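Local structure of nucleoporin NUP170 (Chaetomium thermophilum, 5HAX) at residues 289-294 and 312-317; 378-383 and 391-396; 247-252 and 268-273; 275-280 and 345-350. The protein is probably a scaffold component of the nuclear pore complex inner ring, joining a beta-propeller-type domain to an alpha-helical one. All coordinates share one frame; numbering follows the deposited sequence.

Interaction 1 lies in the middle of the group, its centre about 10 Å from that of interaction 2, 11 Å from interaction 3 and 12 Å from interaction 4. Asp314 O meets Ser380 N at 2.8 Å and ties the turn of interaction 1 to the hairpin of interaction 2. Lys270 NZ reaches Thr291 O at 2.8 Å, joining interactions 1 and 3. Interactions 3 and 4 share helix 270-279, a salt bridge between Lys268 NZ and Asp276 OD1 (2.6 Å) and a phosphate ion probably left from crystallisation. Interactions 2 and 3 do not touch; their nearest atoms are about 11 Å apart. All four belong to the propeller-type region.

Interaction 1 of 4, residues 289-294 and 312-317; sequences DKTNIV and LTDTGC
Asp314 grips the backbone of Asn292 at two points, O and N. Its own N donates to Asn292 O at 2.8 Å, while its side chain doubles back to the N-H of the same residue. Along that side chain, CB packs on Val294 CG1 at 3.9 Å, with the two side chains at about a right angle. CG then sits between its backbone N and carbonyl carbon (chi1 56°), which lays it over the Asn292 backbone, Asp314 CG being 3.6 Å from both Asn292 N and Asn292 O. OD1 accepts from Asn292 N at 3.1 Å, the donor standing well above the carboxylate plane, and more weakly from Asn292 ND2. A water donates to both OD1 and Lys290 O, bridging the two. Asp314 OD2 lies 3.3 Å from the methyl Thr291 CG2. These contacts close the open end of the beta hairpin formed by strands 293-298 and 307-313, part of a propeller-type sheet, where Ile293 and Thr313 form an antiparallel non-hydrogen-bonded pair and Val294 N donates to Leu312 O at 2.8 Å. Past the pair, a type I turn runs from Thr313 to Gly316. Thr313 OG1 fastens it from within, accepting from Cys317 N at 2.9 Å and donating to Thr315 OG1, which is also bonded to Leu286 O. Thr291 CG2 rests against Thr313 CB, while Thr291 OG1 is bonded to Thr288 N.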
loop_
_atom_site.group_PDB
_atom_site.type_symbol
_atom_site.label_atom_id
_atom_site.label_comp_id
_atom_site.label_asym_id
_atom_site.label_seq_id
_atom_site.Cartn_x
_atom_site.Cartn_y
_atom_site.Cartn_z
ATOM N N ASP A 289 -27.360 16.619 -10.685
ATOM C CA ASP A 289 -26.640 17.599 -11.491
ATOM C C ASP A 289 -26.040 18.715 -10.643
ATOM O O ASP A 289 -25.155 19.433 -11.122
ATOM C CB ASP A 289 -27.569 18.198 -12.550
ATOM C CG ASP A 289 -28.600 19.137 -11.960
ATOM O OD1 ASP A 289 -28.894 20.169 -12.596
ATOM O OD2 ASP A 289 -29.117 18.845 -10.864
ATOM N N LYS A 290 -26.503 18.877 -9.402
ATOM C CA LYS A 290 -25.925 19.843 -8.478
ATOM C C LYS A 290 -24.674 19.309 -7.788
ATOM O O LYS A 290 -23.883 20.100 -7.263
ATOM C CB LYS A 290 -26.980 20.228 -7.435
ATOM C CG LYS A 290 -26.538 21.231 -6.376
ATOM C CD LYS A 290 -26.166 22.578 -6.977
ATOM C CE LYS A 290 -26.025 23.636 -5.891
ATOM N NZ LYS A 290 -25.568 24.949 -6.425
ATOM N N THR A 291 -24.469 17.996 -7.804
ATOM C CA THR A 291 -23.362 17.381 -7.083
ATOM C C THR A 291 -22.039 17.609 -7.809
ATOM O O THR A 291 -21.978 17.604 -9.041
ATOM C CB THR A 291 -23.629 15.884 -6.928
ATOM O OG1 THR A 291 -24.925 15.694 -6.345
ATOM C CG2 THR A 291 -22.579 15.222 -6.053
ATOM N N ASN A 292 -20.975 17.798 -7.030
ATOM C CA ASN A 292 -19.625 17.992 -7.543
ATOM C C ASN A 292 -18.774 16.764 -7.242
ATOM O O ASN A 292 -18.903 16.157 -6.174
ATOM C CB ASN A 292 -18.964 19.228 -6.918
ATOM C CG ASN A 292 -19.634 20.529 -7.326
ATOM O OD1 ASN A 292 -19.827 20.799 -8.511
ATOM N ND2 ASN A 292 -19.992 21.342 -6.341
ATOM N N ILE A 293 -17.908 16.404 -8.187
ATOM C CA ILE A 293 -16.861 15.412 -7.954
ATOM C C ILE A 293 -15.623 16.163 -7.477
ATOM O O ILE A 293 -15.107 17.036 -8.184
ATOM C CB ILE A 293 -16.564 14.598 -9.226
ATOM C CG1 ILE A 293 -17.806 13.802 -9.643
ATOM C CG2 ILE A 293 -15.376 13.652 -8.997
ATOM C CD1 ILE A 293 -17.652 13.029 -10.942
ATOM N N VAL A 294 -15.144 15.823 -6.279
ATOM C CA VAL A 294 -14.068 16.582 -5.646
ATOM C C VAL A 294 -12.699 15.913 -5.769
ATOM O O VAL A 294 -11.679 16.586 -5.555
ATOM C CB VAL A 294 -14.386 16.838 -4.156
ATOM C CG1 VAL A 294 -15.687 17.612 -4.015
ATOM C CG2 VAL A 294 -14.447 15.526 -3.379
ATOM N N LEU A 312 -14.943 10.581 -6.045
ATOM C CA LEU A 312 -15.610 10.945 -4.802
ATOM C C LEU A 312 -16.457 12.191 -5.025
ATOM O O LEU A 312 -15.955 13.205 -5.519
ATOM C CB LEU A 312 -14.591 11.195 -3.689
ATOM C CG LEU A 312 -15.189 11.561 -2.326
ATOM C CD1 LEU A 312 -15.960 10.385 -1.745
ATOM C CD2 LEU A 312 -14.103 12.016 -1.370
ATOM N N THR A 313 -17.733 12.111 -4.659
ATOM C CA THR A 313 -18.633 13.252 -4.718
ATOM C C THR A 313 -18.550 14.054 -3.424
ATOM O O THR A 313 -18.074 13.571 -2.394
ATOM C CB THR A 313 -20.078 12.803 -4.940
ATOM O OG1 THR A 313 -20.554 12.114 -3.777
ATOM C CG2 THR A 313 -20.194 11.894 -6.154
ATOM N N ASP A 314 -19.034 15.297 -3.484
ATOM C CA ASP A 314 -19.070 16.118 -2.277
ATOM C C ASP A 314 -20.113 15.637 -1.278
ATOM O O ASP A 314 -20.104 16.101 -0.135
ATOM C CB ASP A 314 -19.317 17.591 -2.630
ATOM C CG ASP A 314 -20.577 17.806 -3.453
ATOM O OD1 ASP A 314 -20.662 18.852 -4.129
ATOM O OD2 ASP A 314 -21.482 16.949 -3.427
ATOM N N THR A 315 -20.993 14.718 -1.673
ATOM C CA THR A 315 -21.937 14.089 -0.756
ATOM C C THR A 315 -21.382 12.819 -0.123
ATOM O O THR A 315 -22.071 12.198 0.692
ATOM C CB THR A 315 -23.246 13.765 -1.485
ATOM O OG1 THR A 315 -22.963 12.996 -2.660
ATOM C CG2 THR A 315 -23.972 15.045 -1.879
ATOM N N GLY A 316 -20.165 12.419 -0.481
ATOM C CA GLY A 316 -19.527 11.267 0.119
ATOM C C GLY A 316 -19.720 9.960 -0.613
ATOM O O GLY A 316 -19.373 8.909 -0.062
ATOM N N CYS A 317 -20.260 9.986 -1.830
ATOM C CA CYS A 317 -20.430 8.769 -2.611
ATOM C C CYS A 317 -19.142 8.445 -3.348
ATOM O O CYS A 317 -18.526 9.325 -3.956
ATOM C CB CYS A 317 -21.576 8.925 -3.608
ATOM S SG CYS A 317 -23.188 9.206 -2.849
HETATM O O HOH W 1 -22.943 20.336 -4.773
#

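Interaction 2 of 4, residues 378-383 and 391-396; sequences DPSALG and FFDVVR
Ser380 and Asp393 meet on one face of an antiparallel hairpin, each a member of a non-hydrogen-bonded pair (Ser380 with Val395, Asp393 with Gly383). Asp393 carries CG anti to its own N (chi1 -170°), which swings the carboxylate toward strand 380-383. OD2 comes 2.6 Å from Ser380 OG, whose single proton can go either there or to Leu377 O. OD1 lies 2.9 Å from Leu382 O, two acceptors with no hydrogen bond between them, a close approach that would probably be electrostatically unfavourable. Replacing Asp393 with an alanine would probably leave Ser380 OG to turn wholly to Leu377 O and open a gap beside Ser380 CB. Leu382 and Val394 share the other face, with Leu382 CB against Val394 CG2 at 3.8 Å. Arg396 folds back at its third torsion (chi3 -90°) and lays one guanidinium face over the methyl of Ala381, offset toward the rim, with NH2 3.6 Å from Ala381 CB; its NE makes a salt bridge with Asp402. Backbone bonds from Arg396 N to Pro379 O (3.0 Å), Ala381 N to Val394 O (2.9 Å) and Val394 N to Leu382 O hold the strands together; Pro379 follows a cis peptide bond. Strand 390-395 runs between the outermost strand 380-386 and strand 403-409; Phe391 and Asp393 touch Leu312 of strand 307-313, whereas Phe392 and Val394 touch strand 440-445, so the hairpin is packed between neighbouring sheets.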
loop_
_atom_site.group_PDB
_atom_site.type_symbol
_atom_site.label_atom_id
_atom_site.label_comp_id
_atom_site.label_asym_id
_atom_site.label_seq_id
_atom_site.Cartn_x
_atom_site.Cartn_y
_atom_site.Cartn_z
ATOM N N ASP A 378 -21.394 14.345 4.216
ATOM C CA ASP A 378 -21.758 15.559 3.490
ATOM C C ASP A 378 -21.481 16.785 4.361
ATOM O O ASP A 378 -22.068 16.920 5.436
ATOM C CB ASP A 378 -23.232 15.504 3.082
ATOM C CG ASP A 378 -23.679 16.735 2.314
ATOM O OD1 ASP A 378 -22.814 17.472 1.798
ATOM O OD2 ASP A 378 -24.904 16.962 2.219
ATOM N N PRO A 379 -20.591 17.691 3.912
ATOM C CA PRO A 379 -19.817 17.736 2.665
ATOM C C PRO A 379 -18.448 17.059 2.755
ATOM O O PRO A 379 -17.774 17.172 3.778
ATOM C CB PRO A 379 -19.645 19.233 2.433
ATOM C CG PRO A 379 -19.523 19.786 3.811
ATOM C CD PRO A 379 -20.384 18.914 4.706
ATOM N N SER A 380 -18.049 16.378 1.684
ATOM C CA SER A 380 -16.709 15.822 1.551
ATOM C C SER A 380 -15.846 16.801 0.763
ATOM O O SER A 380 -16.132 17.082 -0.408
ATOM C CB SER A 380 -16.753 14.461 0.858
ATOM O OG SER A 380 -17.430 13.512 1.662
ATOM N N ALA A 381 -14.797 17.319 1.404
ATOM C CA ALA A 381 -13.933 18.326 0.796
ATOM C C ALA A 381 -12.718 17.712 0.112
ATOM O O ALA A 381 -12.315 18.173 -0.961
ATOM C CB ALA A 381 -13.471 19.329 1.858
ATOM N N LEU A 382 -12.126 16.684 0.719
ATOM C CA LEU A 382 -10.955 16.006 0.182
ATOM C C LEU A 382 -11.131 14.509 0.372
ATOM O O LEU A 382 -11.752 14.067 1.341
ATOM C CB LEU A 382 -9.665 16.463 0.879
ATOM C CG LEU A 382 -9.297 17.940 0.767
ATOM C CD1 LEU A 382 -8.200 18.284 1.763
ATOM C CD2 LEU A 382 -8.858 18.267 -0.651
ATOM N N GLY A 383 -10.567 13.733 -0.546
ATOM C CA GLY A 383 -10.677 12.285 -0.477
ATOM C C GLY A 383 -9.487 11.598 -1.102
ATOM O O GLY A 383 -8.909 12.082 -2.081
ATOM N N PHE A 391 -9.508 4.168 2.588
ATOM C CA PHE A 391 -10.235 5.360 2.161
ATOM C C PHE A 391 -10.189 6.411 3.263
ATOM O O PHE A 391 -10.585 6.137 4.400
ATOM C CB PHE A 391 -11.683 5.001 1.811
ATOM C CG PHE A 391 -12.558 6.187 1.499
ATOM C CD1 PHE A 391 -12.182 7.113 0.543
ATOM C CD2 PHE A 391 -13.774 6.352 2.142
ATOM C CE1 PHE A 391 -12.993 8.196 0.250
ATOM C CE2 PHE A 391 -14.588 7.428 1.851
ATOM C CZ PHE A 391 -14.198 8.349 0.901
ATOM N N PHE A 392 -9.709 7.607 2.922
ATOM C CA PHE A 392 -9.691 8.761 3.818
ATOM C C PHE A 392 -10.581 9.847 3.233
ATOM O O PHE A 392 -10.387 10.250 2.082
ATOM C CB PHE A 392 -8.269 9.310 3.995
ATOM C CG PHE A 392 -7.351 8.408 4.775
ATOM C CD1 PHE A 392 -6.997 8.722 6.075
ATOM C CD2 PHE A 392 -6.829 7.261 4.205
ATOM C CE1 PHE A 392 -6.145 7.904 6.795
ATOM C CE2 PHE A 392 -5.978 6.437 4.922
ATOM C CZ PHE A 392 -5.638 6.760 6.216
ATOM N N ASP A 393 -11.543 10.331 4.023
ATOM C CA ASP A 393 -12.457 11.388 3.592
ATOM C C ASP A 393 -12.452 12.514 4.613
ATOM O O ASP A 393 -12.719 12.286 5.798
ATOM C CB ASP A 393 -13.880 10.856 3.408
ATOM C CG ASP A 393 -14.798 11.870 2.742
ATOM O OD1 ASP A 393 -14.300 12.915 2.275
ATOM O OD2 ASP A 393 -16.017 11.620 2.675
ATOM N N VAL A 394 -12.161 13.727 4.149
ATOM C CA VAL A 394 -12.161 14.920 4.989
ATOM C C VAL A 394 -13.563 15.514 4.904
ATOM O O VAL A 394 -13.931 16.122 3.898
ATOM C CB VAL A 394 -11.095 15.924 4.544
ATOM C CG1 VAL A 394 -11.087 17.141 5.462
ATOM C CG2 VAL A 394 -9.723 15.264 4.506
ATOM N N VAL A 395 -14.349 15.337 5.965
ATOM C CA VAL A 395 -15.718 15.841 6.030
ATOM C C VAL A 395 -15.694 17.177 6.754
ATOM O O VAL A 395 -15.156 17.282 7.864
ATOM C CB VAL A 395 -16.651 14.845 6.741
ATOM C CG1 VAL A 395 -18.075 15.382 6.774
ATOM C CG2 VAL A 395 -16.608 13.491 6.047
ATOM N N ARG A 396 -16.291 18.192 6.131
ATOM C CA ARG A 396 -16.196 19.568 6.601
ATOM C C ARG A 396 -17.584 20.111 6.923
ATOM O O ARG A 396 -17.998 21.143 6.384
ATOM C CB ARG A 396 -15.487 20.416 5.538
ATOM C CG ARG A 396 -14.698 21.596 6.072
ATOM C CD ARG A 396 -13.618 22.011 5.078
ATOM N NE ARG A 396 -12.354 21.312 5.300
ATOM C CZ ARG A 396 -11.336 21.309 4.444
ATOM N NH1 ARG A 396 -10.221 20.651 4.736
ATOM N NH2 ARG A 396 -11.428 21.958 3.291
#

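Interaction 3 of 4, residues 247-252 and 268-273; sequences NRSTIR and KDKTSC. With PO4 (phosphate ion), chain D.
Ile251 and Lys268 form an antiparallel hydrogen-bonded pair through their backbones: Ile251 N donates to Lys268 O and Lys268 N to Ile251 O, each at 2.9 Å. Both donors stand somewhat out of the carbonyl planes. Two waters carry the pairing past the end of the strands. One donates to Arg248 O (2.6 Å), accepts from Lys270 N and is bonded to Thr250 OG1; the other donates to both Ser249 O and Lys268 O. Here the last strand of a four-stranded propeller-type sheet passes directly into helix 270-279, with Asp269 as the N-cap: its CG lies between backbone N and carbonyl carbon (chi1 58°), bringing OD1 back to Ser272 N (2.9 Å), met nearly along its C-O axis. Direct side-chain contact is light: Ser249 CB lies 4.2 Å from Lys270 CB, and the hydroxyl Thr250 OG1 3.7 Å from Asp269 CB. Ser272 OG accepts from Lys268 NZ at 2.7 Å and donates to O1 of a phosphate ion at 3.0 Å, bridging ammonium and anion. With an alanine here the phosphate would probably be held less firmly and Lys268 NZ would be left to its other partners, Asp276 and Met342 O. Lys270 NZ instead bonds to Thr291 O and Asp289 O.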
loop_
_atom_site.group_PDB
_atom_site.type_symbol
_atom_site.label_atom_id
_atom_site.label_comp_id
_atom_site.label_asym_id
_atom_site.label_seq_id
_atom_site.Cartn_x
_atom_site.Cartn_y
_atom_site.Cartn_z
ATOM N N ASN A 247 -13.234 21.394 -12.991
ATOM C CA ASN A 247 -14.124 22.071 -12.055
ATOM C C ASN A 247 -15.589 21.797 -12.353
ATOM O O ASN A 247 -16.436 22.013 -11.481
ATOM C CB ASN A 247 -13.881 23.576 -12.090
ATOM C CG ASN A 247 -14.292 24.192 -13.409
ATOM O OD1 ASN A 247 -13.802 23.800 -14.468
ATOM N ND2 ASN A 247 -15.220 25.138 -13.357
ATOM N N ARG A 248 -15.904 21.351 -13.568
ATOM C CA ARG A 248 -17.247 20.923 -13.930
ATOM C C ARG A 248 -17.461 19.434 -13.700
ATOM O O ARG A 248 -18.465 18.885 -14.165
ATOM C CB ARG A 248 -17.527 21.262 -15.397
ATOM C CG ARG A 248 -17.238 22.706 -15.760
ATOM C CD ARG A 248 -17.616 23.008 -17.202
ATOM N NE ARG A 248 -19.059 22.934 -17.411
ATOM C CZ ARG A 248 -19.908 23.921 -17.137
ATOM N NH1 ARG A 248 -21.206 23.758 -17.358
ATOM N NH2 ARG A 248 -19.468 25.069 -16.639
ATOM N N SER A 249 -16.534 18.773 -13.007
ATOM C CA SER A 249 -16.597 17.347 -12.704
ATOM C C SER A 249 -16.468 16.479 -13.953
ATOM O O SER A 249 -16.926 15.333 -13.960
ATOM C CB SER A 249 -17.882 16.998 -11.941
ATOM O OG SER A 249 -17.971 17.754 -10.744
ATOM N N THR A 250 -15.845 16.999 -15.009
ATOM C CA THR A 250 -15.550 16.205 -16.196
ATOM C C THR A 250 -14.274 15.400 -15.979
ATOM O O THR A 250 -13.264 15.937 -15.512
ATOM C CB THR A 250 -15.394 17.104 -17.422
ATOM O OG1 THR A 250 -16.642 17.746 -17.707
ATOM C CG2 THR A 250 -14.957 16.291 -18.644
ATOM N N ILE A 251 -14.322 14.118 -16.337
ATOM C CA ILE A 251 -13.191 13.204 -16.210
ATOM C C ILE A 251 -12.636 12.952 -17.605
ATOM O O ILE A 251 -13.350 12.451 -18.482
ATOM C CB ILE A 251 -13.600 11.880 -15.546
ATOM C CG1 ILE A 251 -14.191 12.130 -14.156
ATOM C CG2 ILE A 251 -12.404 10.936 -15.463
ATOM C CD1 ILE A 251 -14.784 10.889 -13.514
ATOM N N ARG A 252 -11.364 13.285 -17.805
ATOM C CA ARG A 252 -10.675 13.048 -19.064
ATOM C C ARG A 252 -9.582 12.008 -18.857
ATOM O O ARG A 252 -8.852 12.055 -17.862
ATOM C CB ARG A 252 -10.074 14.346 -19.611
ATOM C CG ARG A 252 -11.118 15.370 -20.042
ATOM C CD ARG A 252 -10.476 16.686 -20.459
ATOM N NE ARG A 252 -11.432 17.594 -21.092
ATOM C CZ ARG A 252 -12.238 18.425 -20.434
ATOM N NH1 ARG A 252 -12.224 18.470 -19.109
ATOM N NH2 ARG A 252 -13.066 19.212 -21.108
ATOM N N LYS A 268 -15.592 12.142 -20.284
ATOM C CA LYS A 268 -16.863 11.765 -19.672
ATOM C C LYS A 268 -17.289 12.874 -18.720
ATOM O O LYS A 268 -16.675 13.054 -17.662
ATOM C CB LYS A 268 -16.733 10.434 -18.931
ATOM C CG LYS A 268 -18.054 9.834 -18.480
ATOM C CD LYS A 268 -17.827 8.564 -17.680
ATOM C CE LYS A 268 -19.138 7.910 -17.285
ATOM N NZ LYS A 268 -19.885 7.395 -18.466
ATOM N N ASP A 269 -18.338 13.611 -19.084
ATOM C CA ASP A 269 -18.809 14.706 -18.250
ATOM C C ASP A 269 -19.777 14.190 -17.188
ATOM O O ASP A 269 -20.184 13.027 -17.185
ATOM C CB ASP A 269 -19.460 15.807 -19.100
ATOM C CG ASP A 269 -20.626 15.310 -19.946
ATOM O OD1 ASP A 269 -21.231 14.268 -19.620
ATOM O OD2 ASP A 269 -20.943 15.988 -20.946
ATOM N N LYS A 270 -20.134 15.084 -16.263
ATOM C CA LYS A 270 -21.010 14.707 -15.160
ATOM C C LYS A 270 -22.354 14.196 -15.662
ATOM O O LYS A 270 -22.959 13.322 -15.031
ATOM C CB LYS A 270 -21.205 15.897 -14.220
ATOM C CG LYS A 270 -22.206 15.641 -13.107
ATOM C CD LYS A 270 -22.091 16.661 -11.983
ATOM C CE LYS A 270 -22.176 18.087 -12.492
ATOM N NZ LYS A 270 -22.340 19.050 -11.372
ATOM N N THR A 271 -22.836 14.726 -16.790
ATOM C CA THR A 271 -24.090 14.243 -17.362
ATOM C C THR A 271 -24.002 12.765 -17.713
ATOM O O THR A 271 -24.947 12.004 -17.474
ATOM C CB THR A 271 -24.445 15.061 -18.603
ATOM O OG1 THR A 271 -24.539 16.446 -18.251
ATOM C CG2 THR A 271 -25.767 14.597 -19.201
ATOM N N SER A 272 -22.876 12.342 -18.292
ATOM C CA SER A 272 -22.698 10.936 -18.640
ATOM C C SER A 272 -22.692 10.063 -17.391
ATOM O O SER A 272 -23.352 9.018 -17.344
ATOM C CB SER A 272 -21.404 10.762 -19.434
ATOM O OG SER A 272 -21.192 9.405 -19.780
ATOM N N CYS A 273 -21.944 10.477 -16.365
ATOM C CA CYS A 273 -21.979 9.771 -15.088
ATOM C C CYS A 273 -23.400 9.680 -14.547
ATOM O O CYS A 273 -23.828 8.619 -14.075
ATOM C CB CYS A 273 -21.075 10.472 -14.075
ATOM S SG CYS A 273 -19.305 10.275 -14.377
HETATM P P PO4 D . -22.803 8.119 -22.912
HETATM O O1 PO4 D . -23.404 8.546 -21.593
HETATM O O2 PO4 D . -21.763 9.125 -23.348
HETATM O O3 PO4 D . -23.896 8.044 -23.951
HETATM O O4 PO4 D . -22.163 6.761 -22.755
HETATM O O HOH W 2 -19.015 17.835 -16.469
HETATM O O HOH W 3 -17.717 13.013 -15.189
#

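Interaction 4 of 4, residues 275-280 and 345-350; sequences RDFAHM and QFVKFP. With PO4 (phosphate ion), chain D.
Phosphate O1 is gripped by Arg275 through both NE (3.1 Å) and NH2 (2.9 Å), an edge-on approach near the guanidinium plane, to the oxygen that Ser272 OG also holds. The ion, probably from the crystallisation liquor, takes no part in the contact with strand 345-348; Arg275 itself does not touch that strand. The contact there is apolar. Met280 bends at its last torsion (chi3 72°), which brings its methyl CE to 3.5 Å from Gln345 O and to 4.0 Å from Val347 CG2. Phe277, with CG anti to its backbone N (chi1 -175°), directs its ring to the end of the strand and the residue after it: CE1 comes 4.2 Å from Val347 CG2 and 4.1 Å from Phe349 CZ. Phe349 CZ reaches the edge of the Phe277 ring near its plane, the two side chains arriving from opposite directions. Val347 uses its two methyls separately: CG2 on Phe277 and Met280, CG1 3.8 Å above the centre of the Phe349 ring. Phe277 also meets Phe287 edge-to-face. Gln345 and Phe346 form a classic beta bulge opposite Phe320. Helix 270-279 thus lies against strand 341-348, to which Asp276 OD1 adds a bond with Leu344 N, while the strand itself runs parallel to 33-35 and antiparallel to 318-324.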
loop_
_atom_site.group_PDB
_atom_site.type_symbol
_atom_site.label_atom_id
_atom_site.label_comp_id
_atom_site.label_asym_id
_atom_site.label_seq_id
_atom_site.Cartn_x
_atom_site.Cartn_y
_atom_site.Cartn_z
ATOM N N ARG A 275 -26.195 9.792 -16.225
ATOM C CA ARG A 275 -27.002 8.902 -17.053
ATOM C C ARG A 275 -26.742 7.443 -16.695
ATOM O O ARG A 275 -27.683 6.653 -16.549
ATOM C CB ARG A 275 -26.721 9.168 -18.532
ATOM C CG ARG A 275 -27.570 8.335 -19.474
ATOM C CD ARG A 275 -27.613 8.927 -20.876
ATOM N NE ARG A 275 -26.318 9.466 -21.290
ATOM C CZ ARG A 275 -25.993 10.756 -21.277
ATOM N NH1 ARG A 275 -26.866 11.672 -20.876
ATOM N NH2 ARG A 275 -24.785 11.136 -21.675
ATOM N N ASP A 276 -25.469 7.064 -16.549
ATOM C CA ASP A 276 -25.144 5.730 -16.053
ATOM C C ASP A 276 -25.832 5.470 -14.721
ATOM O O ASP A 276 -26.441 4.415 -14.512
ATOM C CB ASP A 276 -23.630 5.570 -15.890
ATOM C CG ASP A 276 -22.880 5.684 -17.200
ATOM O OD1 ASP A 276 -21.648 5.908 -17.161
ATOM O OD2 ASP A 276 -23.512 5.552 -18.269
ATOM N N PHE A 277 -25.747 6.438 -13.809
ATOM C CA PHE A 277 -26.336 6.286 -12.484
ATOM C C PHE A 277 -27.841 6.063 -12.567
ATOM O O PHE A 277 -28.403 5.275 -11.796
ATOM C CB PHE A 277 -26.011 7.523 -11.647
ATOM C CG PHE A 277 -26.467 7.436 -10.222
ATOM C CD1 PHE A 277 -25.993 6.439 -9.387
ATOM C CD2 PHE A 277 -27.348 8.371 -9.709
ATOM C CE1 PHE A 277 -26.406 6.366 -8.071
ATOM C CE2 PHE A 277 -27.762 8.305 -8.394
ATOM C CZ PHE A 277 -27.289 7.299 -7.574
ATOM N N ALA A 278 -28.510 6.742 -13.501
ATOM C CA ALA A 278 -29.957 6.594 -13.630
ATOM C C ALA A 278 -30.337 5.213 -14.142
ATOM O O ALA A 278 -31.412 4.705 -13.806
ATOM C CB ALA A 278 -30.515 7.674 -14.557
ATOM N N HIS A 279 -29.477 4.593 -14.951
ATOM C CA HIS A 279 -29.727 3.248 -15.450
ATOM C C HIS A 279 -29.489 2.174 -14.397
ATOM O O HIS A 279 -29.862 1.018 -14.622
ATOM C CB HIS A 279 -28.848 2.969 -16.673
ATOM C CG HIS A 279 -29.152 3.847 -17.847
ATOM N ND1 HIS A 279 -28.533 3.697 -19.071
ATOM C CD2 HIS A 279 -30.008 4.887 -17.987
ATOM C CE1 HIS A 279 -28.995 4.605 -19.911
ATOM N NE2 HIS A 279 -29.892 5.340 -19.278
ATOM N N MET A 280 -28.882 2.523 -13.266
ATOM C CA MET A 280 -28.696 1.576 -12.182
ATOM C C MET A 280 -30.015 1.350 -11.450
ATOM O O MET A 280 -30.949 2.152 -11.533
ATOM C CB MET A 280 -27.631 2.077 -11.205
ATOM C CG MET A 280 -26.282 2.344 -11.854
ATOM S SD MET A 280 -25.057 3.006 -10.709
ATOM C CE MET A 280 -24.716 1.559 -9.713
ATOM N N GLN A 345 -20.096 1.984 -12.927
ATOM C CA GLN A 345 -20.590 0.627 -12.719
ATOM C C GLN A 345 -21.094 0.369 -11.308
ATOM O O GLN A 345 -22.130 -0.278 -11.140
ATOM C CB GLN A 345 -19.481 -0.386 -13.032
ATOM C CG GLN A 345 -19.068 -0.449 -14.494
ATOM C CD GLN A 345 -20.043 -1.240 -15.345
ATOM O OE1 GLN A 345 -21.172 -1.506 -14.933
ATOM N NE2 GLN A 345 -19.606 -1.630 -16.536
ATOM N N PHE A 346 -20.383 0.854 -10.291
ATOM C CA PHE A 346 -20.648 0.496 -8.905
ATOM C C PHE A 346 -20.507 1.725 -8.020
ATOM O O PHE A 346 -19.631 2.563 -8.249
ATOM C CB PHE A 346 -19.685 -0.608 -8.445
ATOM C CG PHE A 346 -19.755 -0.901 -6.979
ATOM C CD1 PHE A 346 -18.852 -0.324 -6.102
ATOM C CD2 PHE A 346 -20.720 -1.752 -6.475
ATOM C CE1 PHE A 346 -18.914 -0.591 -4.751
ATOM C CE2 PHE A 346 -20.789 -2.023 -5.125
ATOM C CZ PHE A 346 -19.885 -1.441 -4.260
ATOM N N VAL A 347 -21.367 1.825 -7.005
ATOM C CA VAL A 347 -21.370 2.950 -6.074
ATOM C C VAL A 347 -21.329 2.408 -4.652
ATOM O O VAL A 347 -22.154 1.567 -4.280
ATOM C CB VAL A 347 -22.612 3.847 -6.256
ATOM C CG1 VAL A 347 -22.574 5.014 -5.270
ATOM C CG2 VAL A 347 -22.707 4.356 -7.685
ATOM N N LYS A 348 -20.383 2.906 -3.855
ATOM C CA LYS A 348 -20.375 2.682 -2.414
ATOM C C LYS A 348 -20.937 3.930 -1.742
ATOM O O LYS A 348 -20.309 4.995 -1.770
ATOM C CB LYS A 348 -18.968 2.366 -1.906
ATOM C CG LYS A 348 -18.926 1.899 -0.446
ATOM C CD LYS A 348 -19.610 0.540 -0.262
ATOM C CE LYS A 348 -19.930 0.243 1.198
ATOM N NZ LYS A 348 -18.785 -0.359 1.932
ATOM N N PHE A 349 -22.119 3.798 -1.147
ATOM C CA PHE A 349 -22.768 4.921 -0.493
ATOM C C PHE A 349 -22.203 5.143 0.908
ATOM O O PHE A 349 -21.598 4.244 1.496
ATOM C CB PHE A 349 -24.275 4.692 -0.423
ATOM C CG PHE A 349 -24.976 4.867 -1.743
ATOM C CD1 PHE A 349 -25.308 6.130 -2.205
ATOM C CD2 PHE A 349 -25.304 3.768 -2.520
ATOM C CE1 PHE A 349 -25.953 6.294 -3.417
ATOM C CE2 PHE A 349 -25.950 3.927 -3.733
ATOM C CZ PHE A 349 -26.273 5.193 -4.181
ATOM N N PRO A 350 -22.400 6.335 1.467
ATOM C CA PRO A 350 -21.756 6.682 2.743
ATOM C C PRO A 350 -22.307 5.876 3.905
ATOM O O PRO A 350 -23.445 5.383 3.853
ATOM C CB PRO A 350 -22.087 8.174 2.915
ATOM C CG PRO A 350 -22.506 8.654 1.582
ATOM C CD PRO A 350 -23.103 7.485 0.874
HETATM P P PO4 D . -22.803 8.119 -22.912
HETATM O O1 PO4 D . -23.404 8.546 -21.593
HETATM O O2 PO4 D . -21.763 9.125 -23.348
HETATM O O3 PO4 D . -23.896 8.044 -23.951
HETATM O O4 PO4 D . -22.163 6.761 -22.755
#